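Local atomic coordinates of triphenylmethane reductase (Citrobacter sp., PDB entry 2JL1), a protein that binds NADP and probably uses it to reduce triphenylmethane dyes, a reaction of interest for the bioremediation of these pollutants. Residues Lys22-Ala26 / Ser27-Ala31; Val49-Asp53 / Tyr54-Glu58; Ile115-Ala118 / His119-Leu122; Ala249-Tyr252 / Asp253-Lys257. All coordinates share one frame; numbering follows the deposited sequence.

Contact 1 of 4, residues Lys22-Ala26 / Ser27-Ala31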
loop_
_atom_site.group_PDB
_atom_site.type_symbol
_atom_site.label_atom_id
_atom_site.label_comp_id
_atom_site.label_asym_id
_atom_site.label_seq_id
_atom_site.Cartn_x
_atom_site.Cartn_y
_atom_site.Cartn_z
ATOM N N LYS A 22 7.807 -32.685 -1.552
ATOM C CA LYS A 22 8.078 -33.509 -2.732
ATOM C C LYS A 22 9.209 -32.924 -3.580
ATOM O O LYS A 22 9.611 -33.527 -4.574
ATOM C CB LYS A 22 6.823 -33.676 -3.585
ATOM C CG LYS A 22 5.702 -34.428 -2.910
ATOM C CD LYS A 22 4.567 -34.609 -3.901
ATOM C CE LYS A 22 3.268 -35.042 -3.237
ATOM N NZ LYS A 22 2.142 -34.286 -3.880
ATOM N N LYS A 23 9.738 -31.761 -3.190
ATOM C CA LYS A 23 10.768 -31.093 -3.999
ATOM C C LYS A 23 12.110 -30.878 -3.295
ATOM O O LYS A 23 13.153 -30.915 -3.930
ATOM C CB LYS A 23 10.246 -29.748 -4.538
ATOM C CG LYS A 23 9.106 -29.853 -5.534
ATOM C CD LYS A 23 8.447 -28.474 -5.764
ATOM C CE LYS A 23 7.202 -28.558 -6.675
ATOM N NZ LYS A 23 7.543 -28.884 -8.097
ATOM N N VAL A 24 12.071 -30.613 -1.996
ATOM C CA VAL A 24 13.264 -30.285 -1.226
ATOM C C VAL A 24 13.263 -31.127 0.059
ATOM O O VAL A 24 12.195 -31.564 0.496
ATOM C CB VAL A 24 13.342 -28.753 -0.893
ATOM C CG1 VAL A 24 13.505 -27.904 -2.168
ATOM C CG2 VAL A 24 12.111 -28.292 -0.111
ATOM N N PRO A 25 14.452 -31.372 0.661
ATOM C CA PRO A 25 14.492 -32.118 1.927
ATOM C C PRO A 25 13.720 -31.395 3.017
ATOM O O PRO A 25 13.658 -30.162 3.007
ATOM C CB PRO A 25 15.986 -32.138 2.275
ATOM C CG PRO A 25 16.674 -31.975 0.979
ATOM C CD PRO A 25 15.810 -31.002 0.221
ATOM N N ALA A 26 13.147 -32.154 3.948
ATOM C CA ALA A 26 12.318 -31.581 5.012
ATOM C C ALA A 26 13.079 -30.588 5.887
ATOM O O ALA A 26 12.494 -29.651 6.420
ATOM C CB ALA A 26 11.705 -32.681 5.863
ATOM N N SER A 27 14.387 -30.799 6.027
ATOM C CA SER A 27 15.234 -29.918 6.838
ATOM C C SER A 27 15.391 -28.502 6.248
ATOM O O SER A 27 15.800 -27.570 6.950
ATOM C CB SER A 27 16.610 -30.561 7.041
ATOM O OG SER A 27 17.349 -30.578 5.826
ATOM N N GLN A 28 15.074 -28.358 4.962
ATOM C CA GLN A 28 15.229 -27.107 4.218
ATOM C C GLN A 28 13.972 -26.211 4.350
ATOM O O GLN A 28 13.984 -25.042 3.980
ATOM C CB GLN A 28 15.520 -27.431 2.738
ATOM C CG GLN A 28 16.053 -26.268 1.909
ATOM C CD GLN A 28 16.326 -26.615 0.439
ATOM O OE1 GLN A 28 16.503 -27.792 0.066
ATOM N NE2 GLN A 28 16.384 -25.578 -0.404
ATOM N N ILE A 29 12.895 -26.780 4.881
ATOM C CA ILE A 29 11.630 -26.070 5.004
ATOM C C ILE A 29 11.461 -25.608 6.451
ATOM O O ILE A 29 11.764 -26.360 7.367
ATOM C CB ILE A 29 10.447 -26.988 4.596
ATOM C CG1 ILE A 29 10.678 -27.550 3.186
ATOM C CG2 ILE A 29 9.106 -26.250 4.712
ATOM C CD1 ILE A 29 9.846 -28.775 2.845
ATOM N N ILE A 30 10.971 -24.379 6.645
ATOM C CA ILE A 30 10.654 -23.841 7.971
ATOM C C ILE A 30 9.189 -23.406 8.034
ATOM O O ILE A 30 8.753 -22.527 7.279
ATOM C CB ILE A 30 11.528 -22.621 8.346
ATOM C CG1 ILE A 30 13.025 -22.965 8.307
ATOM C CG2 ILE A 30 11.158 -22.105 9.732
ATOM C CD1 ILE A 30 13.920 -21.750 8.267
ATOM N N ALA A 31 8.433 -24.036 8.919
ATOM C CA ALA A 31 7.059 -23.657 9.139
ATOM C C ALA A 31 7.055 -22.548 10.171
ATOM O O ALA A 31 7.570 -22.719 11.280
ATOM C CB ALA A 31 6.250 -24.839 9.620
#
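Val24 lays its two methyls over two different partners of the following turn. CG2 packs on the CG1-CD1 arm of Ile29, 3.7 Å from Ile29 CG1 and almost as near its CD1, the two side chains running at a slant to each other. CB and CG1 instead face the amide end of Gln28, whose chain crosses that of Val24 at about a right angle; Val24 CB is 3.4 Å from Gln28 OE1. The same oxygen lies 3.3 Å from Pro25 CD. Gln28 reaches this place because its CG is anti to the backbone N (chi1 -165°) and the chain stays extended beyond it. Its other amide atom, NE2, is held by the carbonyl of Phe1, which fixes the rotation of the amide. Beneath the side chains, the backbone winds through a short 3-10 segment: Gln28 N bonds to Pro25 O at 3.0 Å, and Ile29 N to Ala26 O at 3.3 Å. Ile29 also rests on Ile17 and Leu20 of helix 11-20. The turn therefore brings the chain from that helix into strand 29-33, as the last bend of the first beta-alpha-beta unit (strand 3-5, helix 11-20, strand 29-33) of the NADP-binding Rossmann fold.

Contact 2 of 4, residues Val49-Asp53 / Tyr54-Glu58. With NAP (NADP nicotinamide-adenine-dinucleotide phosphate), chain B.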
loop_
_atom_site.group_PDB
_atom_site.type_symbol
_atom_site.label_atom_id
_atom_site.label_comp_id
_atom_site.label_asym_id
_atom_site.label_seq_id
_atom_site.Cartn_x
_atom_site.Cartn_y
_atom_site.Cartn_z
ATOM N N VAL A 49 9.825 -25.947 12.974
ATOM C CA VAL A 49 8.703 -25.062 13.338
ATOM C C VAL A 49 9.268 -23.857 14.091
ATOM O O VAL A 49 10.095 -24.018 14.983
ATOM C CB VAL A 49 7.673 -25.808 14.254
ATOM C CG1 VAL A 49 6.704 -24.836 14.923
ATOM C CG2 VAL A 49 6.917 -26.896 13.487
ATOM N N ARG A 50 8.831 -22.655 13.736
ATOM C CA ARG A 50 9.187 -21.454 14.507
ATOM C C ARG A 50 7.931 -20.674 14.796
ATOM O O ARG A 50 7.004 -20.696 14.006
ATOM C CB ARG A 50 10.151 -20.558 13.738
ATOM C CG ARG A 50 11.505 -21.155 13.516
ATOM C CD ARG A 50 12.342 -20.251 12.649
ATOM N NE ARG A 50 13.666 -20.817 12.420
ATOM C CZ ARG A 50 14.681 -20.181 11.828
ATOM N NH1 ARG A 50 14.533 -18.934 11.374
ATOM N NH2 ARG A 50 15.859 -20.799 11.678
ATOM N N HIS A 51 7.907 -20.000 15.940
ATOM C CA HIS A 51 6.784 -19.162 16.323
ATOM C C HIS A 51 6.924 -17.803 15.650
ATOM O O HIS A 51 7.938 -17.145 15.780
ATOM C CB HIS A 51 6.756 -18.980 17.834
ATOM C CG HIS A 51 5.640 -18.109 18.322
ATOM N ND1 HIS A 51 5.863 -16.960 19.049
ATOM C CD2 HIS A 51 4.294 -18.223 18.199
ATOM C CE1 HIS A 51 4.703 -16.402 19.351
ATOM N NE2 HIS A 51 3.736 -17.146 18.849
ATOM N N GLY A 52 5.893 -17.387 14.941
ATOM C CA GLY A 52 5.900 -16.077 14.305
ATOM C C GLY A 52 4.470 -15.609 14.306
ATOM O O GLY A 52 3.621 -16.215 13.659
ATOM N N ASP A 53 4.205 -14.554 15.068
ATOM C CA ASP A 53 2.871 -13.983 15.164
ATOM C C ASP A 53 2.885 -12.565 14.569
ATOM O O ASP A 53 3.661 -11.722 15.031
ATOM C CB ASP A 53 2.449 -13.959 16.639
ATOM C CG ASP A 53 0.999 -13.510 16.838
ATOM O OD1 ASP A 53 0.467 -12.725 16.011
ATOM O OD2 ASP A 53 0.399 -13.950 17.838
ATOM N N TYR A 54 2.029 -12.303 13.567
ATOM C CA TYR A 54 2.018 -11.001 12.847
ATOM C C TYR A 54 1.699 -9.814 13.752
ATOM O O TYR A 54 1.931 -8.676 13.390
ATOM C CB TYR A 54 1.034 -10.976 11.670
ATOM C CG TYR A 54 1.101 -12.129 10.717
ATOM C CD1 TYR A 54 2.281 -12.873 10.545
ATOM C CD2 TYR A 54 -0.025 -12.487 9.977
ATOM C CE1 TYR A 54 2.323 -13.950 9.675
ATOM C CE2 TYR A 54 0.003 -13.543 9.086
ATOM C CZ TYR A 54 1.170 -14.281 8.945
ATOM O OH TYR A 54 1.180 -15.325 8.059
ATOM N N ASN A 55 1.148 -10.110 14.923
ATOM C CA ASN A 55 0.892 -9.105 15.950
ATOM C C ASN A 55 2.126 -8.812 16.814
ATOM O O ASN A 55 2.108 -7.882 17.632
ATOM C CB ASN A 55 -0.262 -9.569 16.843
ATOM C CG ASN A 55 -1.578 -9.656 16.100
ATOM O OD1 ASN A 55 -2.347 -10.602 16.282
ATOM N ND2 ASN A 55 -1.847 -8.663 15.260
ATOM N N GLN A 56 3.188 -9.596 16.632
ATOM C CA GLN A 56 4.365 -9.537 17.504
ATOM C C GLN A 56 5.671 -9.375 16.715
ATOM O O GLN A 56 6.325 -10.363 16.383
ATOM C CB GLN A 56 4.425 -10.787 18.408
ATOM C CG GLN A 56 3.199 -10.971 19.344
ATOM C CD GLN A 56 3.171 -12.319 20.080
ATOM O OE1 GLN A 56 2.095 -12.837 20.404
ATOM N NE2 GLN A 56 4.344 -12.890 20.346
ATOM N N PRO A 57 6.056 -8.121 16.412
ATOM C CA PRO A 57 7.277 -7.807 15.650
ATOM C C PRO A 57 8.546 -8.556 16.095
ATOM O O PRO A 57 9.337 -8.995 15.247
ATOM C CB PRO A 57 7.430 -6.299 15.868
ATOM C CG PRO A 57 6.011 -5.823 15.968
ATOM C CD PRO A 57 5.308 -6.895 16.760
ATOM N N GLU A 58 8.730 -8.706 17.402
ATOM C CA GLU A 58 9.907 -9.394 17.941
ATOM C C GLU A 58 9.914 -10.871 17.568
ATOM O O GLU A 58 10.954 -11.405 17.149
ATOM C CB GLU A 58 10.000 -9.215 19.460
ATOM C CG GLU A 58 10.586 -7.873 19.871
ATOM C CD GLU A 58 11.338 -7.942 21.192
ATOM O OE1 GLU A 58 12.570 -7.712 21.181
ATOM O OE2 GLU A 58 10.706 -8.239 22.234
HETATM P PA NAP B . -6.607 -20.296 6.664
HETATM O O1A NAP B . -7.757 -19.629 7.333
HETATM O O2A NAP B . -6.679 -21.772 6.610
HETATM O O5B NAP B . -5.221 -19.862 7.322
HETATM C C5B NAP B . -4.935 -18.560 7.785
HETATM C C4B NAP B . -3.587 -18.693 8.477
HETATM O O4B NAP B . -3.165 -17.445 9.011
HETATM C C3B NAP B . -3.724 -19.680 9.637
HETATM O O3B NAP B . -2.653 -20.587 9.612
HETATM C C2B NAP B . -3.611 -18.816 10.862
HETATM O O2B NAP B . -2.912 -19.475 11.871
HETATM C C1B NAP B . -2.760 -17.675 10.346
HETATM N N9A NAP B . -2.893 -16.516 11.239
HETATM C C8A NAP B . -4.039 -15.902 11.665
HETATM N N7A NAP B . -3.683 -14.883 12.483
HETATM C C5A NAP B . -2.334 -14.865 12.595
HETATM C C6A NAP B . -1.453 -14.048 13.305
HETATM N N6A NAP B . -1.901 -13.055 14.068
HETATM N N1A NAP B . -0.101 -14.283 13.209
HETATM C C2A NAP B . 0.376 -15.318 12.433
HETATM N N3A NAP B . -0.494 -16.117 11.728
HETATM C C4A NAP B . -1.829 -15.892 11.817
HETATM O O3 NAP B . -6.520 -19.683 5.161
HETATM P PN NAP B . -6.182 -20.396 3.758
HETATM O O1N NAP B . -4.956 -21.185 3.965
HETATM O O2N NAP B . -7.412 -21.058 3.242
HETATM O O5D NAP B . -5.773 -19.109 2.821
HETATM C C5D NAP B . -4.587 -18.377 3.099
HETATM C C4D NAP B . -4.756 -16.855 3.033
HETATM O O4D NAP B . -5.337 -16.501 1.789
HETATM C C3D NAP B . -5.703 -16.313 4.107
HETATM O O3D NAP B . -5.072 -15.911 5.296
HETATM C C2D NAP B . -6.408 -15.149 3.437
HETATM O O2D NAP B . -5.754 -13.907 3.592
HETATM C C1D NAP B . -6.337 -15.511 1.969
HETATM N N1N NAP B . -7.675 -15.950 1.539
HETATM C C2N NAP B . -7.881 -16.070 0.202
HETATM C C3N NAP B . -9.111 -16.428 -0.271
HETATM C C7N NAP B . -9.349 -16.541 -1.716
HETATM O O7N NAP B . -10.622 -17.047 -2.109
HETATM N N7N NAP B . -8.378 -16.125 -2.537
HETATM C C4N NAP B . -10.140 -16.772 0.630
HETATM C C5N NAP B . -9.889 -16.739 1.980
HETATM C C6N NAP B . -8.653 -16.267 2.434
HETATM P P2B NAP B . -3.669 -20.287 13.043
HETATM O O1X NAP B . -3.679 -21.749 12.641
HETATM O O2X NAP B . -5.099 -19.813 13.245
HETATM O O3X NAP B . -2.842 -20.048 14.290
#
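Asp53 reaches across its own turn to Asn55 and Gln56. Its CB lies 3.9 Å from Gln56 CD, while CG, anti to the backbone N (chi1 -174°), carries the carboxylate back over the start of the next segment. OD1 accepts the backbone N of Asn55 at 2.9 Å, met from above the carboxylate plane, and also the adenine amino group, NADP N6A, at 3.1 Å. OD2 lies beside the end of the Gln56 chain. The carbonyl of Asp53 closes the type I beta turn by accepting Gln56 N at 2.7 Å, and Gln56 is in turn the N-cap of helix 57-63. This is the loop beyond strand 48-51 of the Rossmann fold, where an acidic residue and the backbone N-H after it commonly read the adenine edge. Here Tyr54 N supplies that second bond, 2.9 Å to NADP N1A and nearly straight at 165°. The phenol ring of Tyr54 then turns under the base: NADP C2A stands 3.4 Å above the ring centre, and CG and CD2 lie below N1A. At the far end, Tyr54 OH bonds to Thr6 OG1, which pins the ring. On the strand side, the His51 ring presents its edge to the end of the Gln56 side chain, the two chains crossing at about a right angle.

Contact 3 of 4, residues Ile115-Ala118 / His119-Leu122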
loop_
_atom_site.group_PDB
_atom_site.type_symbol
_atom_site.label_atom_id
_atom_site.label_comp_id
_atom_site.label_asym_id
_atom_site.label_seq_id
_atom_site.Cartn_x
_atom_site.Cartn_y
_atom_site.Cartn_z
ATOM N N ILE A 115 -13.806 -5.500 -4.396
ATOM C CA ILE A 115 -13.902 -5.894 -2.989
ATOM C C ILE A 115 -12.780 -5.236 -2.133
ATOM O O ILE A 115 -11.644 -5.091 -2.611
ATOM C CB ILE A 115 -13.909 -7.406 -2.819
ATOM C CG1 ILE A 115 -12.561 -7.993 -3.189
ATOM C CG2 ILE A 115 -15.033 -8.040 -3.690
ATOM C CD1 ILE A 115 -12.098 -9.076 -2.244
ATOM N N PRO A 116 -13.109 -4.791 -0.894
ATOM C CA PRO A 116 -12.161 -4.055 -0.039
ATOM C C PRO A 116 -10.797 -4.734 0.200
ATOM O O PRO A 116 -9.777 -4.050 0.219
ATOM C CB PRO A 116 -12.947 -3.884 1.269
ATOM C CG PRO A 116 -14.373 -3.818 0.823
ATOM C CD PRO A 116 -14.442 -4.884 -0.250
ATOM N N LEU A 117 -10.786 -6.060 0.335
ATOM C CA LEU A 117 -9.549 -6.816 0.566
ATOM C C LEU A 117 -8.478 -6.597 -0.523
ATOM O O LEU A 117 -7.289 -6.712 -0.239
ATOM C CB LEU A 117 -9.840 -8.319 0.793
ATOM C CG LEU A 117 -8.584 -9.112 1.208
ATOM C CD1 LEU A 117 -8.096 -8.742 2.621
ATOM C CD2 LEU A 117 -8.773 -10.615 1.073
ATOM N N ALA A 118 -8.882 -6.239 -1.747
ATOM C CA ALA A 118 -7.909 -5.945 -2.815
ATOM C C ALA A 118 -6.966 -4.817 -2.380
ATOM O O ALA A 118 -5.809 -4.793 -2.746
ATOM C CB ALA A 118 -8.622 -5.527 -4.081
ATOM N N HIS A 119 -7.507 -3.863 -1.619
ATOM C CA HIS A 119 -6.717 -2.727 -1.165
ATOM C C HIS A 119 -5.587 -3.150 -0.228
ATOM O O HIS A 119 -4.490 -2.565 -0.260
ATOM C CB HIS A 119 -7.625 -1.654 -0.566
ATOM C CG HIS A 119 -8.489 -0.995 -1.591
ATOM N ND1 HIS A 119 -9.732 -0.470 -1.310
ATOM C CD2 HIS A 119 -8.303 -0.838 -2.918
ATOM C CE1 HIS A 119 -10.246 0.038 -2.415
ATOM N NE2 HIS A 119 -9.405 -0.190 -3.408
ATOM N N VAL A 120 -5.871 -4.145 0.613
ATOM C CA VAL A 120 -4.887 -4.682 1.548
ATOM C C VAL A 120 -3.739 -5.306 0.764
ATOM O O VAL A 120 -2.570 -5.128 1.110
ATOM C CB VAL A 120 -5.486 -5.802 2.432
ATOM C CG1 VAL A 120 -4.373 -6.471 3.268
ATOM C CG2 VAL A 120 -6.575 -5.256 3.370
ATOM N N HIS A 121 -4.085 -6.081 -0.266
ATOM C CA HIS A 121 -3.071 -6.779 -1.052
ATOM C C HIS A 121 -2.181 -5.810 -1.810
ATOM O O HIS A 121 -0.952 -5.979 -1.865
ATOM C CB HIS A 121 -3.729 -7.818 -1.973
ATOM C CG HIS A 121 -4.288 -8.982 -1.224
ATOM N ND1 HIS A 121 -3.516 -9.765 -0.382
ATOM C CD2 HIS A 121 -5.550 -9.456 -1.129
ATOM C CE1 HIS A 121 -4.283 -10.685 0.180
ATOM N NE2 HIS A 121 -5.518 -10.527 -0.268
ATOM N N LEU A 122 -2.791 -4.763 -2.361
ATOM C CA LEU A 122 -2.005 -3.736 -3.097
ATOM C C LEU A 122 -1.103 -2.926 -2.139
ATOM O O LEU A 122 0.066 -2.649 -2.460
ATOM C CB LEU A 122 -2.930 -2.825 -3.891
ATOM C CG LEU A 122 -3.531 -3.451 -5.170
ATOM C CD1 LEU A 122 -4.872 -2.767 -5.550
ATOM C CD2 LEU A 122 -2.533 -3.380 -6.325
HETATM O O HOH W 1 -11.190 -1.048 1.243
#
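The carbonyl oxygen of Pro116 has two partners: His119 N donates to it at 2.9 Å, and a water adds a weak bond at 3.5 Å. That water also lies 3.0 Å from His119 ND1, so it bridges the imidazole and the Pro116 carbonyl. His119 CG is anti to its own carbonyl carbon (chi1 -69°), which brings CB, and beyond it CG, close to Pro116 O. One residue on, Leu117 O takes His121 N at 3.3 Å, with a weak bond from Val120 N besides. These bonds lie in the N-terminal part of helix 117-130, the connection of the beta-alpha-beta unit between strands 101-107 and 135-140 of the Rossmann fold. Leu117 covers two neighbours with its forked end. CD1 meets Val120 CG2 at 3.9 Å, while CD2 abuts the imidazole of His121, 3.5 Å from NE2, the two side chains slanting past each other. The other nitrogen of that ring, His121 ND1, bonds to Tyr104 OH, which fixes the ring's rotation next to Ser74 of the NADP site. Further along, Leu122 N bonds to Ala118 O at 3.0 Å, and the Leu122 side chain folds back beside the same oxygen. Leu122 packs on Tyr126 of the second subunit, whose Thr130 touches His119 and Val120.

Contact 4 of 4, residues Ala249-Tyr252 / Asp253-Lys257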
loop_
_atom_site.group_PDB
_atom_site.type_symbol
_atom_site.label_atom_id
_atom_site.label_comp_id
_atom_site.label_asym_id
_atom_site.label_seq_id
_atom_site.Cartn_x
_atom_site.Cartn_y
_atom_site.Cartn_z
ATOM N N ALA A 249 -22.626 -13.506 0.566
ATOM C CA ALA A 249 -23.483 -12.732 -0.340
ATOM C C ALA A 249 -22.679 -11.635 -1.031
ATOM O O ALA A 249 -22.962 -11.307 -2.186
ATOM C CB ALA A 249 -24.656 -12.137 0.390
ATOM N N ALA A 250 -21.686 -11.058 -0.344
ATOM C CA ALA A 250 -20.938 -9.954 -0.939
ATOM C C ALA A 250 -20.012 -10.477 -2.033
ATOM O O ALA A 250 -19.780 -9.801 -3.039
ATOM C CB ALA A 250 -20.151 -9.177 0.118
ATOM N N ILE A 251 -19.489 -11.682 -1.830
ATOM C CA ILE A 251 -18.590 -12.306 -2.810
ATOM C C ILE A 251 -19.407 -12.690 -4.058
ATOM O O ILE A 251 -18.948 -12.493 -5.184
ATOM C CB ILE A 251 -17.840 -13.524 -2.187
ATOM C CG1 ILE A 251 -16.716 -13.021 -1.255
ATOM C CG2 ILE A 251 -17.232 -14.419 -3.262
ATOM C CD1 ILE A 251 -16.084 -14.153 -0.345
ATOM N N TYR A 252 -20.620 -13.212 -3.857
ATOM C CA TYR A 252 -21.490 -13.532 -4.992
ATOM C C TYR A 252 -21.857 -12.254 -5.751
ATOM O O TYR A 252 -21.900 -12.241 -6.962
ATOM C CB TYR A 252 -22.772 -14.202 -4.515
ATOM C CG TYR A 252 -22.647 -15.649 -4.076
ATOM C CD1 TYR A 252 -21.746 -16.528 -4.684
ATOM C CD2 TYR A 252 -23.502 -16.155 -3.102
ATOM C CE1 TYR A 252 -21.669 -17.869 -4.293
ATOM C CE2 TYR A 252 -23.443 -17.494 -2.699
ATOM C CZ TYR A 252 -22.523 -18.338 -3.299
ATOM O OH TYR A 252 -22.494 -19.648 -2.917
ATOM N N ASP A 253 -22.094 -11.172 -5.026
ATOM C CA ASP A 253 -22.479 -9.907 -5.668
ATOM C C ASP A 253 -21.316 -9.369 -6.518
ATOM O O ASP A 253 -21.524 -8.893 -7.629
ATOM C CB ASP A 253 -22.938 -8.879 -4.604
ATOM C CG ASP A 253 -23.403 -7.571 -5.219
ATOM O OD1 ASP A 253 -22.674 -6.574 -5.112
ATOM O OD2 ASP A 253 -24.481 -7.543 -5.832
ATOM N N ALA A 254 -20.093 -9.473 -6.011
ATOM C CA ALA A 254 -18.922 -9.011 -6.754
ATOM C C ALA A 254 -18.804 -9.864 -8.022
ATOM O O ALA A 254 -18.575 -9.347 -9.106
ATOM C CB ALA A 254 -17.634 -9.125 -5.874
ATOM N N ILE A 255 -18.998 -11.171 -7.865
ATOM C CA ILE A 255 -18.988 -12.093 -8.999
ATOM C C ILE A 255 -20.047 -11.690 -10.040
ATOM O O ILE A 255 -19.718 -11.612 -11.236
ATOM C CB ILE A 255 -19.109 -13.586 -8.551
ATOM C CG1 ILE A 255 -17.817 -14.048 -7.858
ATOM C CG2 ILE A 255 -19.416 -14.523 -9.769
ATOM C CD1 ILE A 255 -18.010 -15.389 -7.109
ATOM N N SER A 256 -21.284 -11.371 -9.597
ATOM C CA SER A 256 -22.323 -10.927 -10.535
ATOM C C SER A 256 -21.912 -9.666 -11.298
ATOM O O SER A 256 -22.512 -9.367 -12.318
ATOM C CB SER A 256 -23.644 -10.641 -9.839
ATOM O OG SER A 256 -23.590 -9.410 -9.146
ATOM N N LYS A 257 -20.912 -8.937 -10.786
ATOM C CA LYS A 257 -20.431 -7.684 -11.405
ATOM C C LYS A 257 -19.079 -7.846 -12.120
ATOM O O LYS A 257 -18.423 -6.840 -12.465
ATOM C CB LYS A 257 -20.334 -6.575 -10.333
ATOM C CG LYS A 257 -21.719 -6.090 -9.873
ATOM C CD LYS A 257 -21.679 -5.323 -8.554
ATOM C CE LYS A 257 -23.076 -4.862 -8.145
ATOM N NZ LYS A 257 -23.000 -4.317 -6.743
#
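Ala249 O accepts Asp253 N at 3.0 Å and also takes the ND2 of Asn164, so this carbonyl serves both its helix and a loop outside it. The next three carbonyls are matched in regular alpha-helical order: Ala250 O by Ala254 N, Ile251 O by Ile255 N, and Tyr252 O by Ser256 N, the last at 2.8 Å. These are the last two turns or so of helix 242-256, in the part of the NmrA-like fold that follows the Rossmann sheet. The carbonyl of Asp253 is shared near the helix end: Ser256 OG donates to it at 2.6 Å, and Lys257 N adds a weak bond. Ser256 OG gets there by sitting between its backbone N and carbonyl carbon (chi1 76°). Lys257 N is better placed on Ala254 O, 2.9 Å away. The extended side chain of Lys257 runs back alongside the helix, and NZ makes a salt bridge of 2.8 Å to the syn lone pair of Asp253 OD1. On another face, Ile251 CG2 meets Ile255 CD1 at 4.0 Å. Phe147 of helix 144-147 touches both isoleucines, and the ring of Tyr252 meets that of Phe206 edge-to-face.

All four contacts are local and come in series along the chain, so none encloses or crosses another. Contact 1 turns the chain from helix 11-20 into strand 29-33; contact 2 leaves the neighbouring strand 48-51 and leads into helix 57-63. The two meet in the sheet, where Ala31 O lies 2.8 Å from Arg50 N and Ile30 packs on Arg50. Contact 3 lies in the N-terminal part of helix 117-130 and contact 4 ends helix 242-256; they touch where Ile115 CG2 packs 3.6 Å from Ala254 CB. All but contact 1 lie near the bound NADP: contact 2 holds the adenine, while the side chains of His121 (contact 3) and Ile251 (contact 4) are about 5 and 6 Å from the cofactor.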